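Local coordinates for protein transcriptional regulator URE2 (Saccharomyces cerevisiae, PDB 1K0D) that represses nitrogen catabolic genes by holding GATA transcriptional activators in the cytoplasm and, through its glutathione transferase-like region, shows glutathione peroxidase activity, at residues B[34-39]-B[219-224]; B[94-99]-B[106-111]; B[119-124]-B[213-218]; B[160-165]-B[238-243]. All blocks are in the same frame, centred on the assembly; numbering follows the deposited sequence.

Contact 1 (B[34-39]-B[219-224]); sequences VAIVLS and FVPWNN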
loop_
_atom_site.group_PDB
_atom_site.type_symbol
_atom_site.label_atom_id
_atom_site.label_comp_id
_atom_site.label_asym_id
_atom_site.label_seq_id
_atom_site.Cartn_x
_atom_site.Cartn_y
_atom_site.Cartn_z
ATOM N N VAL B 34 -11.285 -7.211 -2.050
ATOM C CA VAL B 34 -12.196 -6.142 -2.436
ATOM C C VAL B 34 -13.630 -6.667 -2.436
ATOM O O VAL B 34 -14.542 -5.979 -2.000
ATOM C CB VAL B 34 -11.848 -5.572 -3.844
ATOM C CG1 VAL B 34 -12.912 -4.590 -4.279
ATOM C CG2 VAL B 34 -10.481 -4.856 -3.805
ATOM N N ALA B 35 -13.823 -7.891 -2.923
ATOM C CA ALA B 35 -15.153 -8.493 -2.958
ATOM C C ALA B 35 -15.724 -8.529 -1.543
ATOM O O ALA B 35 -16.890 -8.215 -1.327
ATOM C CB ALA B 35 -15.078 -9.910 -3.537
ATOM N N ILE B 36 -14.890 -8.900 -0.580
ATOM C CA ILE B 36 -15.315 -8.956 0.812
ATOM C C ILE B 36 -15.825 -7.607 1.333
ATOM O O ILE B 36 -16.907 -7.530 1.917
ATOM C CB ILE B 36 -14.163 -9.444 1.715
ATOM C CG1 ILE B 36 -13.961 -10.951 1.516
ATOM C CG2 ILE B 36 -14.462 -9.118 3.176
ATOM C CD1 ILE B 36 -12.801 -11.518 2.281
ATOM N N VAL B 37 -15.059 -6.542 1.118
ATOM C CA VAL B 37 -15.481 -5.226 1.599
ATOM C C VAL B 37 -16.702 -4.733 0.835
ATOM O O VAL B 37 -17.588 -4.095 1.398
ATOM C CB VAL B 37 -14.339 -4.200 1.484
ATOM C CG1 VAL B 37 -14.835 -2.801 1.874
ATOM C CG2 VAL B 37 -13.193 -4.634 2.383
ATOM N N LEU B 38 -16.729 -5.025 -0.457
ATOM C CA LEU B 38 -17.847 -4.651 -1.314
ATOM C C LEU B 38 -19.110 -5.332 -0.743
ATOM O O LEU B 38 -20.176 -4.721 -0.615
ATOM C CB LEU B 38 -17.561 -5.164 -2.735
ATOM C CG LEU B 38 -17.715 -4.331 -4.016
ATOM C CD1 LEU B 38 -17.398 -2.856 -3.801
ATOM C CD2 LEU B 38 -16.786 -4.935 -5.074
ATOM N N SER B 39 -18.973 -6.608 -0.387
ATOM C CA SER B 39 -20.096 -7.358 0.148
ATOM C C SER B 39 -20.501 -6.905 1.545
ATOM O O SER B 39 -21.684 -6.735 1.817
ATOM C CB SER B 39 -19.774 -8.853 0.149
ATOM O OG SER B 39 -20.747 -9.564 0.887
ATOM N N PHE B 219 -6.595 -9.071 5.699
ATOM C CA PHE B 219 -5.725 -10.247 5.849
ATOM C C PHE B 219 -6.398 -11.566 5.502
ATOM O O PHE B 219 -5.736 -12.531 5.117
ATOM C CB PHE B 219 -5.197 -10.357 7.286
ATOM C CG PHE B 219 -4.185 -9.308 7.654
ATOM C CD1 PHE B 219 -4.592 -8.073 8.155
ATOM C CD2 PHE B 219 -2.818 -9.559 7.501
ATOM C CE1 PHE B 219 -3.654 -7.101 8.500
ATOM C CE2 PHE B 219 -1.868 -8.595 7.842
ATOM C CZ PHE B 219 -2.286 -7.360 8.343
ATOM N N VAL B 220 -7.716 -11.589 5.640
ATOM C CA VAL B 220 -8.518 -12.780 5.402
ATOM C C VAL B 220 -8.245 -13.614 4.149
ATOM O O VAL B 220 -8.030 -14.819 4.249
ATOM C CB VAL B 220 -10.027 -12.424 5.465
ATOM C CG1 VAL B 220 -10.865 -13.569 4.940
ATOM C CG2 VAL B 220 -10.417 -12.129 6.903
ATOM N N PRO B 221 -8.242 -12.992 2.959
ATOM C CA PRO B 221 -7.994 -13.769 1.739
ATOM C C PRO B 221 -6.650 -14.481 1.723
ATOM O O PRO B 221 -6.528 -15.570 1.171
ATOM C CB PRO B 221 -8.097 -12.722 0.630
ATOM C CG PRO B 221 -9.021 -11.695 1.219
ATOM C CD PRO B 221 -8.516 -11.585 2.630
ATOM N N TRP B 222 -5.646 -13.858 2.331
ATOM C CA TRP B 222 -4.304 -14.428 2.362
ATOM C C TRP B 222 -4.085 -15.458 3.455
ATOM O O TRP B 222 -3.369 -16.441 3.251
ATOM C CB TRP B 222 -3.273 -13.316 2.493
ATOM C CG TRP B 222 -3.299 -12.370 1.343
ATOM C CD1 TRP B 222 -4.083 -11.256 1.203
ATOM C CD2 TRP B 222 -2.532 -12.479 0.142
ATOM N NE1 TRP B 222 -3.845 -10.664 -0.018
ATOM C CE2 TRP B 222 -2.899 -11.395 -0.688
ATOM C CE3 TRP B 222 -1.571 -13.389 -0.317
ATOM C CZ2 TRP B 222 -2.333 -11.196 -1.954
ATOM C CZ3 TRP B 222 -1.008 -13.191 -1.578
ATOM C CH2 TRP B 222 -1.392 -12.101 -2.378
ATOM N N ASN B 223 -4.690 -15.238 4.619
ATOM C CA ASN B 223 -4.533 -16.189 5.715
ATOM C C ASN B 223 -4.910 -17.593 5.237
ATOM O O ASN B 223 -4.579 -18.589 5.878
ATOM C CB ASN B 223 -5.419 -15.800 6.906
ATOM C CG ASN B 223 -5.044 -14.459 7.505
ATOM O OD1 ASN B 223 -3.866 -14.128 7.631
ATOM N ND2 ASN B 223 -6.051 -13.685 7.899
ATOM N N ASN B 224 -5.592 -17.660 4.100
ATOM C CA ASN B 224 -6.039 -18.933 3.537
ATOM C C ASN B 224 -5.046 -19.521 2.532
ATOM O O ASN B 224 -5.154 -20.684 2.149
ATOM C CB ASN B 224 -7.393 -18.734 2.842
ATOM C CG ASN B 224 -8.445 -18.126 3.764
ATOM O OD1 ASN B 224 -9.506 -17.686 3.310
ATOM N ND2 ASN B 224 -8.160 -18.104 5.061
#
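I36, on helix 29-40, touches both V220 and P221 through its terminal methyl. Before it in the segment, V34 packs on helix 87-102. I36 then makes the whole contact. Its CG1 lies beside the backbone N (chi1 -74°) and the chain runs on extended (chi2 176°), which carries CD1 across to the other segment. There I36 CD1 is 3.9 Å from V220 CG1, with the two side chains crossing obliquely. I36 CD1 is also 3.9 Å from P221 CG, and these two side chains meet tip to tip. After I36, V37 and L38 pack on helix 87-102 again. The contact is small, buried and purely apolar. P221 also rests on P29 and K33, and its side chain is about 9 Å from bound glutathione. This is the interdomain seam of the glutathione transferase fold, where a helix of the thioredoxin-like domain meets the helical domain close to the glutathione site.

Contact 2 (B[94-99]-B[106-111]); sequences LVNKYY and LLWSDD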
loop_
_atom_site.group_PDB
_atom_site.type_symbol
_atom_site.label_atom_id
_atom_site.label_comp_id
_atom_site.label_asym_id
_atom_site.label_seq_id
_atom_site.Cartn_x
_atom_site.Cartn_y
_atom_site.Cartn_z
ATOM N N LEU B 94 -14.062 2.709 -0.857
ATOM C CA LEU B 94 -15.326 2.127 -0.416
ATOM C C LEU B 94 -15.792 2.578 0.970
ATOM O O LEU B 94 -16.952 2.972 1.131
ATOM C CB LEU B 94 -15.253 0.600 -0.469
ATOM C CG LEU B 94 -15.090 0.055 -1.893
ATOM C CD1 LEU B 94 -15.102 -1.467 -1.862
ATOM C CD2 LEU B 94 -16.222 0.573 -2.768
ATOM N N VAL B 95 -14.915 2.543 1.970
ATOM C CA VAL B 95 -15.350 2.962 3.295
ATOM C C VAL B 95 -15.587 4.469 3.359
ATOM O O VAL B 95 -16.487 4.924 4.065
ATOM C CB VAL B 95 -14.359 2.523 4.398
ATOM C CG1 VAL B 95 -14.229 1.008 4.375
ATOM C CG2 VAL B 95 -13.008 3.194 4.212
ATOM N N ASN B 96 -14.803 5.243 2.608
ATOM C CA ASN B 96 -14.987 6.697 2.588
ATOM C C ASN B 96 -16.354 7.023 1.996
ATOM O O ASN B 96 -17.093 7.846 2.536
ATOM C CB ASN B 96 -13.891 7.379 1.761
ATOM C CG ASN B 96 -12.701 7.790 2.605
ATOM O OD1 ASN B 96 -12.755 8.784 3.332
ATOM N ND2 ASN B 96 -11.624 7.018 2.529
ATOM N N LYS B 97 -16.685 6.352 0.897
ATOM C CA LYS B 97 -17.957 6.563 0.220
ATOM C C LYS B 97 -19.137 6.142 1.087
ATOM O O LYS B 97 -20.113 6.881 1.211
ATOM C CB LYS B 97 -17.996 5.786 -1.098
ATOM C CG LYS B 97 -19.193 6.138 -1.962
ATOM C CD LYS B 97 -19.097 5.531 -3.346
ATOM C CE LYS B 97 -20.219 6.050 -4.233
ATOM N NZ LYS B 97 -20.080 5.579 -5.634
ATOM N N TYR B 98 -19.048 4.951 1.677
ATOM C CA TYR B 98 -20.116 4.446 2.533
ATOM C C TYR B 98 -20.391 5.431 3.664
ATOM O O TYR B 98 -21.542 5.739 3.982
ATOM C CB TYR B 98 -19.736 3.095 3.148
ATOM C CG TYR B 98 -20.865 2.486 3.954
ATOM C CD1 TYR B 98 -21.831 1.692 3.336
ATOM C CD2 TYR B 98 -21.022 2.779 5.314
ATOM C CE1 TYR B 98 -22.925 1.215 4.033
ATOM C CE2 TYR B 98 -22.127 2.300 6.032
ATOM C CZ TYR B 98 -23.075 1.520 5.376
ATOM O OH TYR B 98 -24.189 1.066 6.034
ATOM N N TYR B 99 -19.317 5.914 4.273
ATOM C CA TYR B 99 -19.425 6.845 5.375
ATOM C C TYR B 99 -20.050 8.180 4.999
ATOM O O TYR B 99 -20.902 8.687 5.727
ATOM C CB TYR B 99 -18.054 7.093 5.991
ATOM C CG TYR B 99 -18.062 8.175 7.050
ATOM C CD1 TYR B 99 -18.897 8.081 8.167
ATOM C CD2 TYR B 99 -17.237 9.292 6.935
ATOM C CE1 TYR B 99 -18.907 9.071 9.142
ATOM C CE2 TYR B 99 -17.238 10.290 7.904
ATOM C CZ TYR B 99 -18.074 10.171 9.005
ATOM O OH TYR B 99 -18.057 11.143 9.975
ATOM N N LEU B 106 -18.991 2.310 8.857
ATOM C CA LEU B 106 -18.925 0.854 8.940
ATOM C C LEU B 106 -17.536 0.370 8.491
ATOM O O LEU B 106 -17.036 0.801 7.455
ATOM C CB LEU B 106 -20.006 0.249 8.043
ATOM C CG LEU B 106 -20.671 -1.071 8.438
ATOM C CD1 LEU B 106 -21.528 -1.558 7.270
ATOM C CD2 LEU B 106 -19.625 -2.112 8.794
ATOM N N LEU B 107 -16.926 -0.516 9.277
ATOM C CA LEU B 107 -15.601 -1.068 8.979
ATOM C C LEU B 107 -14.539 0.036 8.893
ATOM O O LEU B 107 -13.434 -0.185 8.395
ATOM C CB LEU B 107 -15.631 -1.823 7.644
ATOM C CG LEU B 107 -16.667 -2.925 7.407
ATOM C CD1 LEU B 107 -16.572 -3.397 5.970
ATOM C CD2 LEU B 107 -16.429 -4.083 8.358
ATOM N N TRP B 108 -14.867 1.212 9.410
ATOM C CA TRP B 108 -13.971 2.359 9.315
ATOM C C TRP B 108 -14.091 3.156 10.616
ATOM O O TRP B 108 -14.431 2.599 11.664
ATOM C CB TRP B 108 -14.430 3.176 8.095
ATOM C CG TRP B 108 -13.593 4.349 7.625
ATOM C CD1 TRP B 108 -14.072 5.561 7.199
ATOM C CD2 TRP B 108 -12.171 4.402 7.452
ATOM N NE1 TRP B 108 -13.044 6.356 6.773
ATOM C CE2 TRP B 108 -11.865 5.675 6.915
ATOM C CE3 TRP B 108 -11.129 3.503 7.692
ATOM C CZ2 TRP B 108 -10.560 6.071 6.617
ATOM C CZ3 TRP B 108 -9.827 3.894 7.395
ATOM C CH2 TRP B 108 -9.554 5.169 6.863
ATOM N N SER B 109 -13.808 4.452 10.555
ATOM C CA SER B 109 -13.920 5.294 11.734
ATOM C C SER B 109 -13.989 6.755 11.326
ATOM O O SER B 109 -13.365 7.160 10.343
ATOM C CB SER B 109 -12.726 5.084 12.662
ATOM O OG SER B 109 -12.839 5.898 13.820
ATOM N N ASP B 110 -14.754 7.537 12.076
ATOM C CA ASP B 110 -14.889 8.959 11.799
ATOM C C ASP B 110 -13.819 9.738 12.563
ATOM O O ASP B 110 -13.766 10.963 12.496
ATOM C CB ASP B 110 -16.278 9.449 12.217
ATOM C CG ASP B 110 -16.646 9.026 13.631
ATOM O OD1 ASP B 110 -15.806 9.169 14.547
ATOM O OD2 ASP B 110 -17.783 8.552 13.830
ATOM N N ASP B 111 -12.967 9.012 13.281
ATOM C CA ASP B 111 -11.898 9.606 14.083
ATOM C C ASP B 111 -10.530 9.501 13.386
ATOM O O ASP B 111 -10.081 8.401 13.046
ATOM C CB ASP B 111 -11.856 8.907 15.442
ATOM C CG ASP B 111 -10.729 9.396 16.320
ATOM O OD1 ASP B 111 -10.755 10.577 16.729
ATOM O OD2 ASP B 111 -9.812 8.598 16.607
HETATM O O HOH W 1 -17.477 3.616 6.374
HETATM O O HOH W 2 -15.588 13.016 10.492
#
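V95 O is gripped twice: it accepts from Y99 N within the helix at 3.0 Å and from a water at 2.8 Å. The same water donates to L106 O at 3.0 Å and bridges helix 87-102 to the chain that follows it. This is the interdomain linker of the glutathione transferase fold, which leads from the thioredoxin-like domain to the helical domain. The linker folds back along the helix it has just left. W108 lies against V95, and the two side chains cross at about a right angle. V95 CG2 sits over one face of the W108 indole, 3.6 Å from the centroid of the five-membered ring, in a CH-pi contact. With chi1 -59° V95 CG1 lies beside the backbone N, turned to the L106 carbonyl, and CG2 falls between the backbone N and the carbonyl carbon. Y99 CB comes to the indole edge, near its plane. The indole also packs on I118 and N119 of helix 112-142, which places it between the two helices. The Y98 ring lies against L106, with Y98 CE2 3.6 Å from L106 CB. S109 OG accepts from D111 N in an ST turn, and D111 caps helix 112-142 through D114 N. Y99 OH hydrogen-bonds to a second water at 3.1 Å, which bonds weakly to D110 O. Y99 OH also lies 3.3 Å from D110 CB.

Contact 3 (B[119-124]-B[213-218]); sequences NAWLFF and TIADLA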
loop_
_atom_site.group_PDB
_atom_site.type_symbol
_atom_site.label_atom_id
_atom_site.label_comp_id
_atom_site.label_asym_id
_atom_site.label_seq_id
_atom_site.Cartn_x
_atom_site.Cartn_y
_atom_site.Cartn_z
ATOM N N ASN B 119 -5.136 2.599 8.751
ATOM C CA ASN B 119 -4.252 2.748 7.592
ATOM C C ASN B 119 -2.910 2.046 7.801
ATOM O O ASN B 119 -2.395 1.407 6.893
ATOM C CB ASN B 119 -4.008 4.223 7.295
ATOM C CG ASN B 119 -5.205 4.889 6.659
ATOM O OD1 ASN B 119 -5.285 6.116 6.596
ATOM N ND2 ASN B 119 -6.141 4.081 6.170
ATOM N N ALA B 120 -2.348 2.162 8.996
ATOM C CA ALA B 120 -1.067 1.528 9.287
ATOM C C ALA B 120 -1.142 0.025 9.013
ATOM O O ALA B 120 -0.267 -0.539 8.354
ATOM C CB ALA B 120 -0.670 1.780 10.739
ATOM N N TRP B 121 -2.188 -0.623 9.517
ATOM C CA TRP B 121 -2.357 -2.056 9.299
ATOM C C TRP B 121 -2.643 -2.359 7.834
ATOM O O TRP B 121 -2.159 -3.355 7.296
ATOM C CB TRP B 121 -3.493 -2.605 10.158
ATOM C CG TRP B 121 -3.140 -2.667 11.601
ATOM C CD1 TRP B 121 -3.592 -1.847 12.593
ATOM C CD2 TRP B 121 -2.212 -3.572 12.216
ATOM N NE1 TRP B 121 -3.002 -2.184 13.787
ATOM C CE2 TRP B 121 -2.151 -3.237 13.586
ATOM C CE3 TRP B 121 -1.427 -4.630 11.741
ATOM C CZ2 TRP B 121 -1.331 -3.925 14.493
ATOM C CZ3 TRP B 121 -0.611 -5.315 12.641
ATOM C CH2 TRP B 121 -0.571 -4.958 14.003
ATOM N N LEU B 122 -3.420 -1.493 7.191
ATOM C CA LEU B 122 -3.757 -1.696 5.790
ATOM C C LEU B 122 -2.503 -1.607 4.915
ATOM O O LEU B 122 -2.293 -2.447 4.042
ATOM C CB LEU B 122 -4.799 -0.673 5.341
ATOM C CG LEU B 122 -5.241 -0.769 3.881
ATOM C CD1 LEU B 122 -5.839 -2.159 3.581
ATOM C CD2 LEU B 122 -6.254 0.320 3.611
ATOM N N PHE B 123 -1.670 -0.597 5.151
ATOM C CA PHE B 123 -0.437 -0.458 4.381
ATOM C C PHE B 123 0.521 -1.599 4.738
ATOM O O PHE B 123 1.231 -2.112 3.876
ATOM C CB PHE B 123 0.219 0.909 4.632
ATOM C CG PHE B 123 -0.235 1.986 3.676
ATOM C CD1 PHE B 123 -1.224 2.894 4.040
ATOM C CD2 PHE B 123 0.317 2.072 2.396
ATOM C CE1 PHE B 123 -1.665 3.877 3.148
ATOM C CE2 PHE B 123 -0.112 3.051 1.490
ATOM C CZ PHE B 123 -1.110 3.958 1.871
ATOM N N PHE B 124 0.530 -2.010 6.002
ATOM C CA PHE B 124 1.384 -3.124 6.433
ATOM C C PHE B 124 0.975 -4.398 5.664
ATOM O O PHE B 124 1.821 -5.135 5.150
ATOM C CB PHE B 124 1.224 -3.345 7.942
ATOM C CG PHE B 124 1.997 -4.521 8.482
ATOM C CD1 PHE B 124 3.362 -4.652 8.234
ATOM C CD2 PHE B 124 1.371 -5.466 9.286
ATOM C CE1 PHE B 124 4.094 -5.707 8.784
ATOM C CE2 PHE B 124 2.090 -6.526 9.843
ATOM C CZ PHE B 124 3.457 -6.647 9.592
ATOM N N THR B 213 -12.787 -3.833 11.238
ATOM C CA THR B 213 -12.518 -2.769 10.268
ATOM C C THR B 213 -11.865 -3.407 9.054
ATOM O O THR B 213 -11.579 -4.611 9.057
ATOM C CB THR B 213 -11.545 -1.693 10.800
ATOM O OG1 THR B 213 -10.287 -2.303 11.093
ATOM C CG2 THR B 213 -12.102 -1.004 12.055
ATOM N N ILE B 214 -11.635 -2.613 8.013
ATOM C CA ILE B 214 -10.990 -3.139 6.820
ATOM C C ILE B 214 -9.574 -3.605 7.152
ATOM O O ILE B 214 -8.975 -4.362 6.396
ATOM C CB ILE B 214 -10.931 -2.088 5.688
ATOM C CG1 ILE B 214 -10.328 -0.777 6.211
ATOM C CG2 ILE B 214 -12.330 -1.878 5.112
ATOM C CD1 ILE B 214 -10.222 0.321 5.156
ATOM N N ALA B 215 -9.043 -3.162 8.290
ATOM C CA ALA B 215 -7.700 -3.563 8.702
ATOM C C ALA B 215 -7.677 -5.056 9.000
ATOM O O ALA B 215 -6.689 -5.737 8.722
ATOM C CB ALA B 215 -7.275 -2.785 9.938
ATOM N N ASP B 216 -8.768 -5.558 9.575
ATOM C CA ASP B 216 -8.868 -6.978 9.909
ATOM C C ASP B 216 -9.193 -7.789 8.660
ATOM O O ASP B 216 -8.554 -8.799 8.374
ATOM C CB ASP B 216 -9.978 -7.220 10.939
ATOM C CG ASP B 216 -9.794 -6.417 12.206
ATOM O OD1 ASP B 216 -8.890 -6.743 13.004
ATOM O OD2 ASP B 216 -10.560 -5.448 12.398
ATOM N N LEU B 217 -10.195 -7.337 7.918
ATOM C CA LEU B 217 -10.642 -8.034 6.714
ATOM C C LEU B 217 -9.585 -8.195 5.615
ATOM O O LEU B 217 -9.584 -9.196 4.897
ATOM C CB LEU B 217 -11.879 -7.329 6.142
ATOM C CG LEU B 217 -13.145 -7.364 7.017
ATOM C CD1 LEU B 217 -14.225 -6.466 6.423
ATOM C CD2 LEU B 217 -13.657 -8.802 7.112
ATOM N N ALA B 218 -8.690 -7.219 5.488
ATOM C CA ALA B 218 -7.656 -7.252 4.461
ATOM C C ALA B 218 -6.757 -8.485 4.516
ATOM O O ALA B 218 -6.212 -8.891 3.494
ATOM C CB ALA B 218 -6.792 -5.982 4.541
#
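This is a buried apolar contact inside the helical domain, between the long helix 112-142 and the short helix 214-217. The backbones come close, with L122 CA only 5.2 Å from A215 CA. The small side chain of A215 is consistent with this approach. W121 CB meets A215 CB at 3.8 Å, while the indole leads away to A168 and R172 of helix 148-176. L122 divides its two methyls between partners. L122 CD1 is 4.1 Å from A218 CB, and L122 CD2 is 4.3 Å from I214 CD1. The start of helix 214-217 carries a capping box, the N-capping element widely found at this position in glutathione transferases. T213 OG1 accepts from A215 N at 3.2 Å. In return T213 N donates to D216 OD2 at 3.0 Å, using the anti lone pair of the carboxylate. D216 OD1 accepts from L207 N. The same turn of helix 112-142 also faces the dimer interface: F123 stacks on F123 of the second subunit, and W121 meets W85 of that subunit edge-to-face.

Contact 4 (B[160-165]-B[238-243]); sequences RVYGVV and PEVYKW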
loop_
_atom_site.group_PDB
_atom_site.type_symbol
_atom_site.label_atom_id
_atom_site.label_comp_id
_atom_site.label_asym_id
_atom_site.label_seq_id
_atom_site.Cartn_x
_atom_site.Cartn_y
_atom_site.Cartn_z
ATOM N N ARG B 160 7.364 -13.927 10.240
ATOM C CA ARG B 160 7.691 -12.766 11.044
ATOM C C ARG B 160 6.510 -11.787 11.061
ATOM O O ARG B 160 6.087 -11.341 12.126
ATOM C CB ARG B 160 8.938 -12.075 10.484
ATOM C CG ARG B 160 9.300 -10.791 11.212
ATOM C CD ARG B 160 10.267 -9.950 10.408
ATOM N NE ARG B 160 10.193 -8.561 10.831
ATOM C CZ ARG B 160 9.452 -7.626 10.244
ATOM N NH1 ARG B 160 8.714 -7.910 9.183
ATOM N NH2 ARG B 160 9.428 -6.402 10.747
ATOM N N VAL B 161 5.965 -11.462 9.891
ATOM C CA VAL B 161 4.851 -10.523 9.850
ATOM C C VAL B 161 3.625 -11.101 10.543
ATOM O O VAL B 161 2.854 -10.360 11.157
ATOM C CB VAL B 161 4.506 -10.078 8.397
ATOM C CG1 VAL B 161 5.697 -9.341 7.794
ATOM C CG2 VAL B 161 4.139 -11.263 7.537
ATOM N N TYR B 162 3.441 -12.418 10.466
ATOM C CA TYR B 162 2.308 -13.027 11.147
ATOM C C TYR B 162 2.519 -12.949 12.651
ATOM O O TYR B 162 1.564 -12.876 13.416
ATOM C CB TYR B 162 2.093 -14.477 10.698
ATOM C CG TYR B 162 1.084 -14.576 9.570
ATOM C CD1 TYR B 162 1.492 -14.637 8.241
ATOM C CD2 TYR B 162 -0.281 -14.529 9.833
ATOM C CE1 TYR B 162 0.570 -14.645 7.201
ATOM C CE2 TYR B 162 -1.216 -14.536 8.800
ATOM C CZ TYR B 162 -0.783 -14.594 7.485
ATOM O OH TYR B 162 -1.704 -14.598 6.459
ATOM N N GLY B 163 3.779 -12.939 13.071
ATOM C CA GLY B 163 4.077 -12.828 14.487
ATOM C C GLY B 163 3.693 -11.442 14.982
ATOM O O GLY B 163 3.267 -11.281 16.125
ATOM N N VAL B 164 3.847 -10.433 14.122
ATOM C CA VAL B 164 3.487 -9.061 14.482
ATOM C C VAL B 164 1.974 -8.991 14.706
ATOM O O VAL B 164 1.500 -8.356 15.651
ATOM C CB VAL B 164 3.879 -8.058 13.367
ATOM C CG1 VAL B 164 3.412 -6.658 13.727
ATOM C CG2 VAL B 164 5.387 -8.071 13.169
ATOM N N VAL B 165 1.217 -9.650 13.838
ATOM C CA VAL B 165 -0.238 -9.666 13.968
ATOM C C VAL B 165 -0.656 -10.455 15.218
ATOM O O VAL B 165 -1.543 -10.038 15.970
ATOM C CB VAL B 165 -0.903 -10.304 12.725
ATOM C CG1 VAL B 165 -2.403 -10.387 12.924
ATOM C CG2 VAL B 165 -0.578 -9.477 11.480
ATOM N N PRO B 238 -2.137 -19.061 17.093
ATOM C CA PRO B 238 -3.442 -19.214 17.746
ATOM C C PRO B 238 -4.378 -18.005 17.645
ATOM O O PRO B 238 -5.512 -18.130 17.186
ATOM C CB PRO B 238 -3.058 -19.530 19.192
ATOM C CG PRO B 238 -1.814 -20.316 19.026
ATOM C CD PRO B 238 -1.058 -19.496 17.999
ATOM N N GLU B 239 -3.909 -16.844 18.090
ATOM C CA GLU B 239 -4.727 -15.631 18.038
ATOM C C GLU B 239 -5.178 -15.295 16.610
ATOM O O GLU B 239 -6.340 -14.950 16.382
ATOM C CB GLU B 239 -3.958 -14.445 18.628
ATOM C CG GLU B 239 -3.821 -14.461 20.144
ATOM C CD GLU B 239 -5.159 -14.317 20.856
ATOM O OE1 GLU B 239 -5.919 -13.382 20.523
ATOM O OE2 GLU B 239 -5.451 -15.135 21.754
ATOM N N VAL B 240 -4.263 -15.388 15.651
ATOM C CA VAL B 240 -4.606 -15.097 14.261
ATOM C C VAL B 240 -5.658 -16.095 13.810
ATOM O O VAL B 240 -6.528 -15.777 13.002
ATOM C CB VAL B 240 -3.373 -15.209 13.327
ATOM C CG1 VAL B 240 -3.805 -15.110 11.873
ATOM C CG2 VAL B 240 -2.382 -14.101 13.645
ATOM N N TYR B 241 -5.587 -17.304 14.357
ATOM C CA TYR B 241 -6.539 -18.341 13.999
ATOM C C TYR B 241 -7.964 -17.992 14.416
ATOM O O TYR B 241 -8.882 -18.083 13.603
ATOM C CB TYR B 241 -6.139 -19.679 14.621
ATOM C CG TYR B 241 -7.044 -20.807 14.189
ATOM C CD1 TYR B 241 -7.016 -21.278 12.881
ATOM C CD2 TYR B 241 -7.975 -21.359 15.070
ATOM C CE1 TYR B 241 -7.891 -22.266 12.454
ATOM C CE2 TYR B 241 -8.859 -22.350 14.652
ATOM C CZ TYR B 241 -8.811 -22.796 13.344
ATOM O OH TYR B 241 -9.691 -23.759 12.912
ATOM N N LYS B 242 -8.156 -17.601 15.676
ATOM C CA LYS B 242 -9.497 -17.245 16.162
ATOM C C LYS B 242 -10.046 -16.070 15.353
ATOM O O LYS B 242 -11.182 -16.081 14.878
ATOM C CB LYS B 242 -9.463 -16.830 17.633
ATOM C CG LYS B 242 -8.922 -17.852 18.609
ATOM C CD LYS B 242 -9.118 -17.330 20.029
ATOM C CE LYS B 242 -8.196 -18.001 21.024
ATOM N NZ LYS B 242 -6.789 -17.566 20.813
ATOM N N TRP B 243 -9.205 -15.051 15.237
ATOM C CA TRP B 243 -9.476 -13.817 14.517
ATOM C C TRP B 243 -9.981 -14.100 13.096
ATOM O O TRP B 243 -11.038 -13.614 12.692
ATOM C CB TRP B 243 -8.167 -13.030 14.509
ATOM C CG TRP B 243 -8.112 -11.758 13.757
ATOM C CD1 TRP B 243 -8.767 -10.598 14.048
ATOM C CD2 TRP B 243 -7.217 -11.458 12.685
ATOM N NE1 TRP B 243 -8.319 -9.583 13.233
ATOM C CE2 TRP B 243 -7.367 -10.085 12.387
ATOM C CE3 TRP B 243 -6.296 -12.214 11.950
ATOM C CZ2 TRP B 243 -6.623 -9.452 11.383
ATOM C CZ3 TRP B 243 -5.557 -11.583 10.953
ATOM C CH2 TRP B 243 -5.724 -10.216 10.681
#
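V165 and V240 meet methyl to methyl, with V165 CG1 3.8 Å from V240 CG2. Both valines hold CG1 anti to the backbone N (chi1 176° and 171°), but they use different branches here. V165 offers its anti methyl. V240 offers CG2, which lies beside its own backbone N. V165 CG1 also sits over one face of the W243 indole, 3.9 Å from W243 CZ3, in a CH-pi contact. V240 CG1 turns to Y162 and reaches the ring at its edge, 4.1 Å from Y162 CE2. Y162 OH bonds to N223 OD1 and H129 NE2. W243 NE1 bonds to D216 OD1, which fixes the indole from its polar side. The axes of segments 160-165 and 238-243 lie 71° apart in direction and approach to 9.6 Å. E166 takes bonds from E239 N and V240 N at the start of helix 238-248, and F124 of helix 112-142 packs on V161 and V164 of helix 148-176.

From the N terminus, helix 29-40 opens contact 1, which closes only at 219-224 and joins the two domains. Contact 2 is nested within that loop and closes a short one, from helix 87-102 to the linker before helix 112-142. Contact 3 follows in series, is nested in contact 1 as well, and closes at helix 214-217. Contact 4 opens on helix 148-176 and closes at helix 238-248, so it crosses both contact 1 and contact 3. The contacts also touch directly. L107 O to I214 N joins contacts 2 and 3, V37 on I214 joins 1 and 3, and F219 on W243 joins 1 and 4. Contacts 2 and 4 do not meet.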